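Local coordinates for protein trimethylamine-N-oxide reductase (Haemophilus influenzae, PDB 7L5I) that probably reduces trimethylamine N-oxide and related oxides at a molybdenum centre carried by two molybdopterin guanine dinucleotide cofactors, at residues A117-H122 and A548-V553; P481-V486 and A498-P503; V583-F588 and L598-G603; P699-P704 and A732-I737; V718-K723 and V791-F796. All coordinates share one frame; numbering follows the deposited sequence.

Contact 1: A117-H122 and A548-V553; sequences ALDLVH and AKRAGV
Where helix 114-131 meets the C-terminal end of helix 540-550, Leu118, Asp119 and His122 receive the long side chain of Arg550. That chain runs out extended from CG to NE and crosses Leu118 and Asp119 at about a right angle. Its guanidinium group is laid flat over a methylene: Leu118 CB sits above the centre of the group, 3.5 Å from Arg550 CZ. Asp119 meets the guanidinium at its edge and holds its rotation. Arg550 NE donates to Asp119 OD1 over 2.9 Å in a straight bond, and Arg550 NH2 reaches the same oxygen at 3.3 Å from above the carboxylate. Both bonds of this salt bridge lie in the guanidinium plane, from which the carboxylate is turned by 50°. Arg550 NH1 is engaged by Glu546, one turn back on its own helix, so two acids share the charge. Helix 540-550 closes in a Schellman motif, with Gly552 at positive phi, Gly552 N bonding to Lys549 O and Val553 N to Ala548 O. Beside this turn lies the His122 ring, which CG anti to the backbone N (chi1 170°) turns toward Arg550. Arg550 CB makes a CH-pi contact over one face, 4.0 Å from the centroid of the His122 ring, while His122 CE1 comes within 3.4 Å of Arg550 O. Ala551 CB touches CE1 as well, and Leu118 also packs on Leu547.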
# COMPACT_ATOMS: atom_id res chain seq x y z
N ALA A 117 -32.70 3.64 4.40
CA ALA A 117 -31.47 3.00 3.94
C ALA A 117 -31.04 1.88 4.86
O ALA A 117 -30.64 0.80 4.38
CB ALA A 117 -30.35 4.04 3.83
N LEU A 118 -31.08 2.11 6.17
CA LEU A 118 -30.66 1.10 7.13
C LEU A 118 -31.59 -0.10 7.14
O LEU A 118 -31.12 -1.24 7.25
CB LEU A 118 -30.56 1.72 8.51
CG LEU A 118 -29.49 2.82 8.58
CD1 LEU A 118 -29.67 3.60 9.86
CD2 LEU A 118 -28.08 2.28 8.49
N ASP A 119 -32.90 0.14 7.03
CA ASP A 119 -33.85 -0.96 6.90
C ASP A 119 -33.54 -1.80 5.65
O ASP A 119 -33.60 -3.04 5.68
CB ASP A 119 -35.28 -0.43 6.81
CG ASP A 119 -35.83 0.10 8.13
OD1 ASP A 119 -35.22 -0.07 9.19
OD2 ASP A 119 -36.95 0.68 8.08
N LEU A 120 -33.21 -1.13 4.54
CA LEU A 120 -32.92 -1.83 3.29
C LEU A 120 -31.63 -2.64 3.39
O LEU A 120 -31.58 -3.79 2.93
CB LEU A 120 -32.84 -0.83 2.14
CG LEU A 120 -32.64 -1.38 0.74
CD1 LEU A 120 -33.84 -2.22 0.32
CD2 LEU A 120 -32.42 -0.22 -0.23
N VAL A 121 -30.57 -2.06 3.96
CA VAL A 121 -29.34 -2.82 4.16
C VAL A 121 -29.61 -4.05 5.02
O VAL A 121 -29.19 -5.17 4.69
CB VAL A 121 -28.26 -1.95 4.80
CG1 VAL A 121 -27.06 -2.79 5.20
CG2 VAL A 121 -27.82 -0.85 3.85
N HIS A 122 -30.30 -3.85 6.14
CA HIS A 122 -30.56 -4.98 7.03
C HIS A 122 -31.34 -6.06 6.31
O HIS A 122 -31.00 -7.26 6.39
CB HIS A 122 -31.33 -4.50 8.26
CG HIS A 122 -31.84 -5.62 9.10
ND1 HIS A 122 -31.02 -6.41 9.87
CD2 HIS A 122 -33.10 -6.10 9.28
CE1 HIS A 122 -31.74 -7.34 10.47
NE2 HIS A 122 -33.01 -7.16 10.15
N ALA A 548 -26.64 -3.04 13.85
CA ALA A 548 -26.59 -4.03 14.93
C ALA A 548 -27.91 -4.07 15.69
O ALA A 548 -28.41 -5.14 16.03
CB ALA A 548 -25.44 -3.72 15.87
N LYS A 549 -28.48 -2.90 15.95
CA LYS A 549 -29.76 -2.83 16.64
C LYS A 549 -30.84 -3.53 15.85
O LYS A 549 -31.66 -4.25 16.42
CB LYS A 549 -30.14 -1.37 16.87
CG LYS A 549 -31.40 -1.20 17.71
CD LYS A 549 -31.95 0.21 17.63
CE LYS A 549 -33.39 0.18 17.13
NZ LYS A 549 -33.51 -0.33 15.72
N ARG A 550 -30.89 -3.31 14.53
CA ARG A 550 -31.89 -4.00 13.73
C ARG A 550 -31.70 -5.51 13.76
O ARG A 550 -32.66 -6.25 13.56
CB ARG A 550 -31.85 -3.47 12.30
CG ARG A 550 -32.37 -2.07 12.18
CD ARG A 550 -31.98 -1.40 10.87
NE ARG A 550 -32.77 -0.19 10.65
CZ ARG A 550 -32.58 0.97 11.28
NH1 ARG A 550 -31.61 1.11 12.17
NH2 ARG A 550 -33.37 1.99 10.99
N ALA A 551 -30.47 -5.98 13.99
CA ALA A 551 -30.20 -7.41 14.07
C ALA A 551 -30.26 -7.95 15.49
O ALA A 551 -30.00 -9.14 15.70
CB ALA A 551 -28.83 -7.73 13.47
N GLY A 552 -30.53 -7.10 16.47
CA GLY A 552 -30.65 -7.55 17.84
C GLY A 552 -29.34 -7.72 18.58
O GLY A 552 -29.34 -8.36 19.65
N VAL A 553 -28.23 -7.15 18.09
CA VAL A 553 -26.92 -7.39 18.70
C VAL A 553 -26.21 -6.08 19.02
O VAL A 553 -24.97 -6.01 19.02
CB VAL A 553 -26.05 -8.28 17.80
CG1 VAL A 553 -26.70 -9.66 17.58
CG2 VAL A 553 -25.83 -7.63 16.44

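Contact 2: P481-V486 and A498-P503; sequences PDVVIV and ADIVLP
Val484 O is gripped by two successive backbone amides: Asp499 N donates to it over 2.9 Å, tilted out of the carbonyl plane, and Ile500 N over 3.3 Å, nearly along the C=O direction. Asp499 answers with its side chain. CG stands anti to the carbonyl carbon (chi1 -62°), which carries OD2 back to Val484 N at 2.9 Å; the amide meets the carboxylate from above its plane. The same OD2 forms a salt bridge with Arg104 and OD1 one with Arg89, so this buried carboxylate is held at both oxygens, and the two arginines probably stabilise its charged form. Beyond this start the strands settle into regular parallel pairing, with Val486 N bonded to Ile500 O at 3.0 Å and Leu502 N to Val486 O at 2.9 Å. Ile485 and Ile500 lie side by side, pointing the same way, and Ile485 CG1 touches Ile500 CD1 at 4.2 Å. The reverse face carries Val486 and Val501; there Val486 CG2 presses on Ala498 CB at 3.7 Å, and the side chain of Val486 comes to about 6 Å from a bound MGD. Strands 483-488 and 500-503 are central in a mixed sheet, flanked by the parallel strand 456-460 and the antiparallel strand 87-89, while helix 114-131 covers the Ile500 face through Leu120 and Ala117.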
# COMPACT_ATOMS: atom_id res chain seq x y z
N PRO A 481 -22.94 -9.66 -7.80
CA PRO A 481 -23.66 -9.73 -6.53
C PRO A 481 -25.10 -9.25 -6.64
O PRO A 481 -25.44 -8.42 -7.48
CB PRO A 481 -22.85 -8.81 -5.61
CG PRO A 481 -21.45 -8.78 -6.21
CD PRO A 481 -21.71 -8.84 -7.70
N ASP A 482 -25.93 -9.79 -5.73
CA ASP A 482 -27.30 -9.30 -5.59
C ASP A 482 -27.34 -7.90 -5.00
O ASP A 482 -28.21 -7.10 -5.36
CB ASP A 482 -28.11 -10.24 -4.69
CG ASP A 482 -28.32 -11.61 -5.29
OD1 ASP A 482 -28.12 -11.78 -6.50
OD2 ASP A 482 -28.73 -12.53 -4.53
N VAL A 483 -26.46 -7.59 -4.05
CA VAL A 483 -26.45 -6.29 -3.39
C VAL A 483 -25.01 -5.86 -3.15
O VAL A 483 -24.16 -6.67 -2.77
CB VAL A 483 -27.29 -6.31 -2.09
CG1 VAL A 483 -26.74 -7.31 -1.09
CG2 VAL A 483 -27.35 -4.95 -1.49
N VAL A 484 -24.73 -4.57 -3.39
CA VAL A 484 -23.43 -3.95 -3.18
C VAL A 484 -23.66 -2.71 -2.34
O VAL A 484 -24.39 -1.81 -2.75
CB VAL A 484 -22.72 -3.58 -4.50
CG1 VAL A 484 -21.41 -2.84 -4.22
CG2 VAL A 484 -22.45 -4.84 -5.33
N ILE A 485 -23.06 -2.67 -1.15
CA ILE A 485 -23.22 -1.56 -0.21
C ILE A 485 -21.85 -0.93 0.04
O ILE A 485 -20.85 -1.64 0.21
CB ILE A 485 -23.81 -2.06 1.13
CG1 ILE A 485 -25.10 -2.82 0.87
CG2 ILE A 485 -24.05 -0.88 2.06
CD1 ILE A 485 -25.24 -4.03 1.75
N VAL A 486 -21.81 0.41 0.08
CA VAL A 486 -20.59 1.16 0.34
C VAL A 486 -20.87 2.25 1.37
O VAL A 486 -21.82 3.03 1.21
CB VAL A 486 -20.02 1.79 -0.96
CG1 VAL A 486 -18.84 2.72 -0.63
CG2 VAL A 486 -19.61 0.73 -1.93
N ALA A 498 -22.06 1.16 -6.66
CA ALA A 498 -22.80 0.45 -5.62
C ALA A 498 -24.31 0.50 -5.88
O ALA A 498 -24.79 1.15 -6.80
CB ALA A 498 -22.48 1.04 -4.25
N ASP A 499 -25.05 -0.24 -5.06
CA ASP A 499 -26.50 -0.11 -5.01
C ASP A 499 -26.96 0.88 -3.95
O ASP A 499 -27.94 1.61 -4.15
CB ASP A 499 -27.14 -1.47 -4.69
CG ASP A 499 -26.86 -2.49 -5.73
OD1 ASP A 499 -26.88 -2.14 -6.94
OD2 ASP A 499 -26.66 -3.66 -5.36
N ILE A 500 -26.27 0.87 -2.82
CA ILE A 500 -26.60 1.67 -1.65
C ILE A 500 -25.31 2.33 -1.18
O ILE A 500 -24.30 1.65 -0.97
CB ILE A 500 -27.18 0.81 -0.51
CG1 ILE A 500 -28.44 0.08 -0.98
CG2 ILE A 500 -27.43 1.67 0.72
CD1 ILE A 500 -28.79 -1.10 -0.10
N VAL A 501 -25.35 3.66 -1.02
CA VAL A 501 -24.20 4.44 -0.57
C VAL A 501 -24.59 5.19 0.68
O VAL A 501 -25.56 5.97 0.67
CB VAL A 501 -23.69 5.41 -1.64
CG1 VAL A 501 -22.53 6.28 -1.10
CG2 VAL A 501 -23.23 4.64 -2.85
N LEU A 502 -23.87 4.96 1.76
CA LEU A 502 -24.14 5.58 3.05
C LEU A 502 -23.04 6.59 3.37
O LEU A 502 -21.85 6.25 3.33
CB LEU A 502 -24.22 4.52 4.15
CG LEU A 502 -25.24 3.40 3.93
CD1 LEU A 502 -25.24 2.43 5.07
CD2 LEU A 502 -26.64 3.94 3.72
N PRO A 503 -23.40 7.84 3.67
CA PRO A 503 -22.36 8.86 3.86
C PRO A 503 -21.68 8.69 5.21
O PRO A 503 -22.34 8.67 6.26
CB PRO A 503 -23.14 10.17 3.78
CG PRO A 503 -24.52 9.81 4.21
CD PRO A 503 -24.75 8.42 3.68

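Contact 3: V583-F588 and L598-G603; sequences VAMPRF and LSFEAG
The Phe600 ring is met at its edge by Met585, whose CG and SD both lie near the ring plane. The sulfur is 5.1 Å from the ring centroid and 85° off the ring normal, an edge-on Met-aromatic contact, and Met585 SD comes to 3.9 Å from Phe600 CZ. Val583 adds a branch to the same rim obliquely: its CG1 is 4.0 Å from Phe600 CD1 and equally near CE1. The methionine and phenylalanine side chains cross at about a right angle, with SD beside CZ and CE1. A bend at chi3 (75°) then turns the Met585 methyl to Leu598, where Met585 CE and Leu598 CD2 touch at 3.5 Å, the closest approach between the segments. Leu598 CD2 is shared, because Pro586 CD presses on it at 3.7 Å, and Leu598 CD1 meets the same proline carbon. Leu598 reaches this place with CG anti to its backbone N (chi1 177°). No hydrogen bond links the two segments, and even the closest CA pair, Met585 CA and Leu598 CA, is 8.3 Å apart; side chains alone bridge them. Tyr571 of helix 563-580 touches both Met585 and Leu598, and Phe591 of helix 588-594 touches Pro586 and Leu598. This is a small surface cluster of apolar groups around a Met-aromatic pair, joining the loop after helix 563-580 to strand 598-599, an edge strand of a mixed four-stranded sheet.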
# COMPACT_ATOMS: atom_id res chain seq x y z
N VAL A 583 7.51 4.66 32.99
CA VAL A 583 7.22 5.93 32.31
C VAL A 583 5.86 6.42 32.83
O VAL A 583 4.85 5.72 32.70
CB VAL A 583 7.20 5.77 30.78
CG1 VAL A 583 6.72 7.05 30.11
CG2 VAL A 583 8.57 5.40 30.26
N ALA A 584 5.87 7.61 33.43
CA ALA A 584 4.67 8.25 33.94
C ALA A 584 3.92 8.90 32.79
O ALA A 584 4.52 9.61 31.98
CB ALA A 584 5.03 9.30 34.98
N MET A 585 2.62 8.66 32.73
CA MET A 585 1.72 9.29 31.77
C MET A 585 0.60 10.00 32.53
O MET A 585 0.23 9.59 33.64
CB MET A 585 1.10 8.26 30.82
CG MET A 585 2.03 7.74 29.74
SD MET A 585 1.24 6.43 28.81
CE MET A 585 0.07 7.32 27.77
N PRO A 586 0.04 11.07 31.96
CA PRO A 586 -1.20 11.62 32.52
C PRO A 586 -2.32 10.61 32.35
O PRO A 586 -2.29 9.79 31.43
CB PRO A 586 -1.45 12.86 31.67
CG PRO A 586 -0.77 12.57 30.36
CD PRO A 586 0.45 11.75 30.73
N ARG A 587 -3.32 10.68 33.23
CA ARG A 587 -4.52 9.90 32.98
C ARG A 587 -5.26 10.47 31.77
O ARG A 587 -4.98 11.57 31.30
CB ARG A 587 -5.43 9.89 34.20
CG ARG A 587 -5.02 8.86 35.27
CD ARG A 587 -5.31 7.43 34.82
NE ARG A 587 -5.07 6.44 35.87
CZ ARG A 587 -5.14 5.12 35.69
NH1 ARG A 587 -5.44 4.61 34.49
NH2 ARG A 587 -4.90 4.31 36.71
N PHE A 588 -6.23 9.70 31.26
CA PHE A 588 -6.88 10.08 30.01
C PHE A 588 -7.53 11.46 30.08
O PHE A 588 -7.47 12.23 29.12
CB PHE A 588 -7.93 9.06 29.63
CG PHE A 588 -8.68 9.40 28.38
CD1 PHE A 588 -8.07 9.36 27.15
CD2 PHE A 588 -9.99 9.79 28.45
CE1 PHE A 588 -8.78 9.68 26.00
CE2 PHE A 588 -10.69 10.10 27.31
CZ PHE A 588 -10.08 10.04 26.09
N LEU A 598 1.46 13.53 23.19
CA LEU A 598 2.20 13.08 24.36
C LEU A 598 3.37 12.25 23.85
O LEU A 598 3.15 11.20 23.24
CB LEU A 598 1.32 12.24 25.28
CG LEU A 598 1.97 11.64 26.54
CD1 LEU A 598 2.34 12.78 27.46
CD2 LEU A 598 1.03 10.68 27.20
N SER A 599 4.59 12.71 24.09
CA SER A 599 5.75 12.08 23.49
C SER A 599 6.58 11.27 24.47
O SER A 599 6.73 11.64 25.64
CB SER A 599 6.61 13.13 22.80
OG SER A 599 5.90 13.57 21.64
N PHE A 600 7.14 10.17 23.96
CA PHE A 600 8.06 9.28 24.65
C PHE A 600 9.44 9.45 24.05
O PHE A 600 9.60 10.02 22.97
CB PHE A 600 7.62 7.83 24.50
CG PHE A 600 6.23 7.54 24.97
CD1 PHE A 600 5.87 7.73 26.30
CD2 PHE A 600 5.29 7.05 24.10
CE1 PHE A 600 4.59 7.45 26.73
CE2 PHE A 600 4.01 6.77 24.53
CZ PHE A 600 3.66 6.97 25.86
N GLU A 601 10.45 8.90 24.72
CA GLU A 601 11.83 8.99 24.28
C GLU A 601 12.40 7.60 24.04
O GLU A 601 12.01 6.65 24.71
CB GLU A 601 12.71 9.72 25.31
CG GLU A 601 12.40 11.19 25.49
CD GLU A 601 13.17 11.80 26.65
OE1 GLU A 601 13.43 11.07 27.63
OE2 GLU A 601 13.51 13.00 26.57
N ALA A 602 13.31 7.50 23.08
CA ALA A 602 14.03 6.25 22.84
C ALA A 602 15.28 6.18 23.70
O ALA A 602 16.03 7.15 23.81
CB ALA A 602 14.44 6.14 21.38
N GLY A 603 15.52 5.01 24.28
CA GLY A 603 16.72 4.77 25.06
C GLY A 603 17.90 4.29 24.24
O GLY A 603 17.82 4.06 23.03

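Contact 4: P699-P704 and A732-I737; sequences PVMIHP and AVTENI
Backbone bonds pair Val700 to Ile702 with Ala732 to Thr734 in parallel register: Ala732 N donates to Val700 O, Ile702 N to Ala732 O and Thr734 N to Ile702 O, the last at 2.8 Å. CA-H...O contacts lie between them, and one more, from His703 CA to Thr734 O at 3.4 Å, extends the pairing past the strands. Apolar contacts occupy both faces. Met701, bent at chi3, brings CE to 4.0 Å from Asn736 CB, and its CB touches Thr734 CG2; on the Val733 face, Val733 CG1 packs on Pro704 CA at 3.6 Å. Among polar groups, His703 meets Ile737 O at its ring edge, with CD2 3.3 Å from that oxygen. A water bridges His703 NE2, 2.9 Å away, and Glu735 OE1, to which it donates; ring and carboxylate stand nearly perpendicular. His703 ND1 accepts from Glu705 N, so the histidine is the N-cap of helix 704-708. Thr734 OG1 accepts from Asn736 N, an ST turn that shapes the exit of strand 726-733. Strand 741-744 runs antiparallel along the other edge of strand 699-702, Ala707 of helix 704-708 covers Ile702 and Val733, and Ile737 lies about 7 Å from a bound MGD.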
# COMPACT_ATOMS: atom_id res chain seq x y z
N PRO A 699 -0.68 13.11 -14.68
CA PRO A 699 0.52 13.18 -15.50
C PRO A 699 1.08 11.79 -15.78
O PRO A 699 1.03 10.89 -14.94
CB PRO A 699 1.49 14.00 -14.64
CG PRO A 699 1.03 13.75 -13.20
CD PRO A 699 -0.46 13.61 -13.31
N VAL A 700 1.64 11.64 -16.99
CA VAL A 700 2.39 10.44 -17.36
C VAL A 700 3.79 10.88 -17.75
O VAL A 700 3.95 11.81 -18.54
CB VAL A 700 1.71 9.66 -18.49
CG1 VAL A 700 1.49 10.52 -19.74
CG2 VAL A 700 2.51 8.43 -18.84
N MET A 701 4.80 10.26 -17.12
CA MET A 701 6.19 10.59 -17.42
C MET A 701 6.60 9.85 -18.68
O MET A 701 6.41 8.64 -18.78
CB MET A 701 7.10 10.23 -16.24
CG MET A 701 6.74 10.97 -14.96
SD MET A 701 7.59 10.23 -13.52
CE MET A 701 9.31 10.52 -13.90
N ILE A 702 7.15 10.60 -19.64
CA ILE A 702 7.51 10.07 -20.96
C ILE A 702 8.89 10.59 -21.33
O ILE A 702 9.16 11.79 -21.20
CB ILE A 702 6.52 10.48 -22.07
CG1 ILE A 702 5.10 10.13 -21.70
CG2 ILE A 702 6.88 9.76 -23.37
CD1 ILE A 702 4.09 10.63 -22.71
N HIS A 703 9.76 9.69 -21.77
CA HIS A 703 11.11 10.07 -22.18
C HIS A 703 11.06 10.90 -23.46
O HIS A 703 10.23 10.63 -24.34
CB HIS A 703 11.94 8.81 -22.40
CG HIS A 703 13.39 9.07 -22.61
ND1 HIS A 703 13.91 9.40 -23.85
CD2 HIS A 703 14.43 9.10 -21.75
CE1 HIS A 703 15.22 9.60 -23.74
NE2 HIS A 703 15.56 9.42 -22.47
N PRO A 704 11.92 11.90 -23.60
CA PRO A 704 11.84 12.78 -24.79
C PRO A 704 11.93 12.06 -26.12
O PRO A 704 11.31 12.50 -27.09
CB PRO A 704 13.02 13.75 -24.60
CG PRO A 704 13.39 13.68 -23.18
CD PRO A 704 12.98 12.32 -22.67
N ALA A 732 4.18 14.55 -19.30
CA ALA A 732 5.29 15.16 -18.59
C ALA A 732 6.54 14.58 -19.23
O ALA A 732 6.93 13.45 -18.92
CB ALA A 732 5.25 14.86 -17.09
N VAL A 733 7.13 15.33 -20.16
CA VAL A 733 8.25 14.84 -20.96
C VAL A 733 9.52 15.09 -20.17
O VAL A 733 9.84 16.24 -19.83
CB VAL A 733 8.31 15.52 -22.34
CG1 VAL A 733 9.55 15.06 -23.11
CG2 VAL A 733 7.06 15.22 -23.13
N THR A 734 10.27 14.02 -19.89
CA THR A 734 11.36 14.11 -18.95
C THR A 734 12.38 13.00 -19.15
O THR A 734 12.03 11.88 -19.51
CB THR A 734 10.82 14.07 -17.50
OG1 THR A 734 11.91 14.11 -16.60
CG2 THR A 734 10.00 12.78 -17.26
N GLU A 735 13.65 13.34 -18.96
CA GLU A 735 14.68 12.32 -18.92
C GLU A 735 14.68 11.55 -17.62
O GLU A 735 15.51 10.64 -17.44
CB GLU A 735 16.05 12.96 -19.15
CG GLU A 735 16.19 13.58 -20.52
CD GLU A 735 17.56 13.32 -21.12
OE1 GLU A 735 17.92 12.14 -21.30
OE2 GLU A 735 18.28 14.31 -21.40
N ASN A 736 13.75 11.86 -16.72
CA ASN A 736 13.68 11.18 -15.43
C ASN A 736 12.95 9.86 -15.47
O ASN A 736 12.61 9.32 -14.41
CB ASN A 736 13.00 12.08 -14.41
CG ASN A 736 13.84 13.27 -14.04
OD1 ASN A 736 15.07 13.26 -14.19
ND2 ASN A 736 13.19 14.31 -13.57
N ILE A 737 12.67 9.33 -16.65
CA ILE A 737 12.16 7.97 -16.78
C ILE A 737 13.06 7.29 -17.80
O ILE A 737 13.51 7.93 -18.76
CB ILE A 737 10.68 7.95 -17.19
CG1 ILE A 737 10.06 6.55 -17.10
CG2 ILE A 737 10.51 8.52 -18.62
CD1 ILE A 737 9.78 6.10 -15.71
O HOH W 1 18.37 9.56 -21.77

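Contact 5: V718-K723 and V791-F796; sequences VRIHSK and VQIEKF
Strands 718-721 and 791-795 run antiparallel, their axes 4.6 Å apart at closest and 162° between their directions. Arg719 with Glu794 and His721 with Gln792 are hydrogen-bonded pairs, each closed by two N-H...O bonds; Ile720 with Ile793 is a non-hydrogen-bonded pair. On the polar face Arg719 lies alongside Glu794 and grips it side-on, bent at chi3 (72°) to bring NE and NH2 to OE2. Arg719 NE reaches Glu794 OE2 at 2.7 Å and NH2 at 3.0 Å, both in the guanidinium plane and from the same side of the carboxylate, which is turned 62° from it. Arg719 NH1 is hydrogen-bonded to Gln726 OE1. The His721 ring is sandwiched: Gln792 CB makes a CH-pi contact 3.9 Å from the ring centroid, and Arg719 NH2 lies over the opposite face. A water joins His721 NE2 to Glu794 OE1, to which it donates. The other face is apolar, with Ile720 CG1 on Ile793 CD1 at 3.9 Å and Val718 CB on Ile793 CG2 at 3.8 Å, and Ile702 and Val700 pack onto it. A polar outer face over an apolar core suits the mixed sheet of the C-terminal dinucleotide-binding domain, a double-psi beta barrel in the DMSO reductase family.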
# COMPACT_ATOMS: atom_id res chain seq x y z
N VAL A 718 -2.55 12.91 -23.92
CA VAL A 718 -2.23 11.69 -24.63
C VAL A 718 -3.21 10.61 -24.23
O VAL A 718 -3.81 10.65 -23.14
CB VAL A 718 -0.79 11.20 -24.39
CG1 VAL A 718 0.21 12.29 -24.70
CG2 VAL A 718 -0.60 10.74 -22.94
N ARG A 719 -3.40 9.65 -25.13
CA ARG A 719 -4.13 8.43 -24.86
C ARG A 719 -3.14 7.29 -24.66
O ARG A 719 -2.26 7.06 -25.51
CB ARG A 719 -5.10 8.10 -25.99
CG ARG A 719 -6.07 6.99 -25.64
CD ARG A 719 -7.14 6.77 -26.72
NE ARG A 719 -6.52 6.14 -27.89
CZ ARG A 719 -6.52 4.83 -28.14
NH1 ARG A 719 -7.13 3.98 -27.33
NH2 ARG A 719 -5.91 4.37 -29.22
N ILE A 720 -3.26 6.60 -23.53
CA ILE A 720 -2.47 5.42 -23.22
C ILE A 720 -3.40 4.22 -23.33
O ILE A 720 -4.53 4.26 -22.82
CB ILE A 720 -1.86 5.50 -21.81
CG1 ILE A 720 -1.20 6.83 -21.55
CG2 ILE A 720 -0.87 4.37 -21.61
CD1 ILE A 720 -0.81 7.01 -20.08
N HIS A 721 -2.95 3.15 -23.98
CA HIS A 721 -3.80 1.98 -24.05
C HIS A 721 -3.02 0.68 -23.99
O HIS A 721 -1.85 0.61 -24.35
CB HIS A 721 -4.72 1.98 -25.28
CG HIS A 721 -4.01 2.20 -26.59
ND1 HIS A 721 -3.88 1.20 -27.53
CD2 HIS A 721 -3.45 3.31 -27.13
CE1 HIS A 721 -3.25 1.68 -28.59
NE2 HIS A 721 -2.98 2.96 -28.37
N SER A 722 -3.69 -0.32 -23.44
CA SER A 722 -3.20 -1.68 -23.28
C SER A 722 -4.26 -2.62 -23.79
O SER A 722 -5.36 -2.20 -24.19
CB SER A 722 -2.86 -1.99 -21.82
OG SER A 722 -4.04 -2.14 -21.06
N LYS A 723 -3.98 -3.92 -23.71
CA LYS A 723 -5.03 -4.87 -24.06
C LYS A 723 -6.23 -4.77 -23.13
O LYS A 723 -7.33 -5.18 -23.50
CB LYS A 723 -4.50 -6.30 -24.02
CG LYS A 723 -3.40 -6.57 -25.01
CD LYS A 723 -3.35 -8.06 -25.33
CE LYS A 723 -2.06 -8.43 -26.05
NZ LYS A 723 -1.71 -9.87 -25.86
N VAL A 791 2.20 -1.07 -23.05
CA VAL A 791 1.22 -0.09 -23.49
C VAL A 791 1.68 0.57 -24.78
O VAL A 791 2.85 0.49 -25.16
CB VAL A 791 0.96 1.02 -22.45
CG1 VAL A 791 0.49 0.44 -21.10
CG2 VAL A 791 2.21 1.89 -22.25
N GLN A 792 0.76 1.30 -25.41
CA GLN A 792 1.05 2.24 -26.49
C GLN A 792 0.54 3.61 -26.06
O GLN A 792 -0.39 3.71 -25.25
CB GLN A 792 0.38 1.81 -27.79
CG GLN A 792 0.57 2.77 -28.96
CD GLN A 792 2.03 2.93 -29.37
OE1 GLN A 792 2.82 3.55 -28.66
NE2 GLN A 792 2.38 2.39 -30.53
N ILE A 793 1.18 4.65 -26.57
CA ILE A 793 0.77 6.03 -26.34
C ILE A 793 0.65 6.74 -27.68
O ILE A 793 1.44 6.50 -28.60
CB ILE A 793 1.74 6.77 -25.41
CG1 ILE A 793 1.81 6.05 -24.06
CG2 ILE A 793 1.33 8.21 -25.21
CD1 ILE A 793 2.45 6.90 -22.99
N GLU A 794 -0.36 7.60 -27.79
CA GLU A 794 -0.54 8.49 -28.93
C GLU A 794 -1.05 9.84 -28.45
O GLU A 794 -1.70 9.95 -27.40
CB GLU A 794 -1.52 7.89 -29.93
CG GLU A 794 -2.93 7.84 -29.36
CD GLU A 794 -3.88 7.01 -30.16
OE1 GLU A 794 -3.40 6.22 -31.01
OE2 GLU A 794 -5.11 7.14 -29.95
N LYS A 795 -0.75 10.88 -29.22
CA LYS A 795 -1.29 12.20 -28.91
C LYS A 795 -2.80 12.20 -29.08
O LYS A 795 -3.33 11.61 -30.03
CB LYS A 795 -0.65 13.25 -29.82
CG LYS A 795 -1.02 14.66 -29.47
CD LYS A 795 -0.50 15.66 -30.50
CE LYS A 795 -0.85 17.09 -30.08
NZ LYS A 795 -0.48 18.08 -31.12
N PHE A 796 -3.50 12.81 -28.13
CA PHE A 796 -4.95 12.96 -28.22
C PHE A 796 -5.25 14.19 -29.06
O PHE A 796 -4.73 15.28 -28.79
CB PHE A 796 -5.58 13.08 -26.83
CG PHE A 796 -7.07 13.28 -26.86
CD1 PHE A 796 -7.93 12.19 -26.90
CD2 PHE A 796 -7.61 14.56 -26.86
CE1 PHE A 796 -9.31 12.38 -26.93
CE2 PHE A 796 -9.00 14.74 -26.90
CZ PHE A 796 -9.84 13.65 -26.94
O HOH W 2 -2.23 4.06 -30.68

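Contacts 1 and 2 form one cluster, their centres 14 Å apart: helix 114-131 of contact 1 packs on the sheet of contact 2, with Ala117 CB 3.7 Å from Leu502 CD2. Contact 2 is nested inside the long loop closed by contact 1. Contact 3 follows in the chain and stands alone at the surface, over 40 Å from the other centres. Contacts 4 and 5 come last and interleave, in the order 699-704, 718-723, 732-737, 791-796. They share the same mixed sheet, and Val700 joins their cores by touching Val718 and Ile720. Contacts 2 and 4, 39 Å apart, each approach a bound MGD, consistent with a cofactor pair held between different parts of the fold.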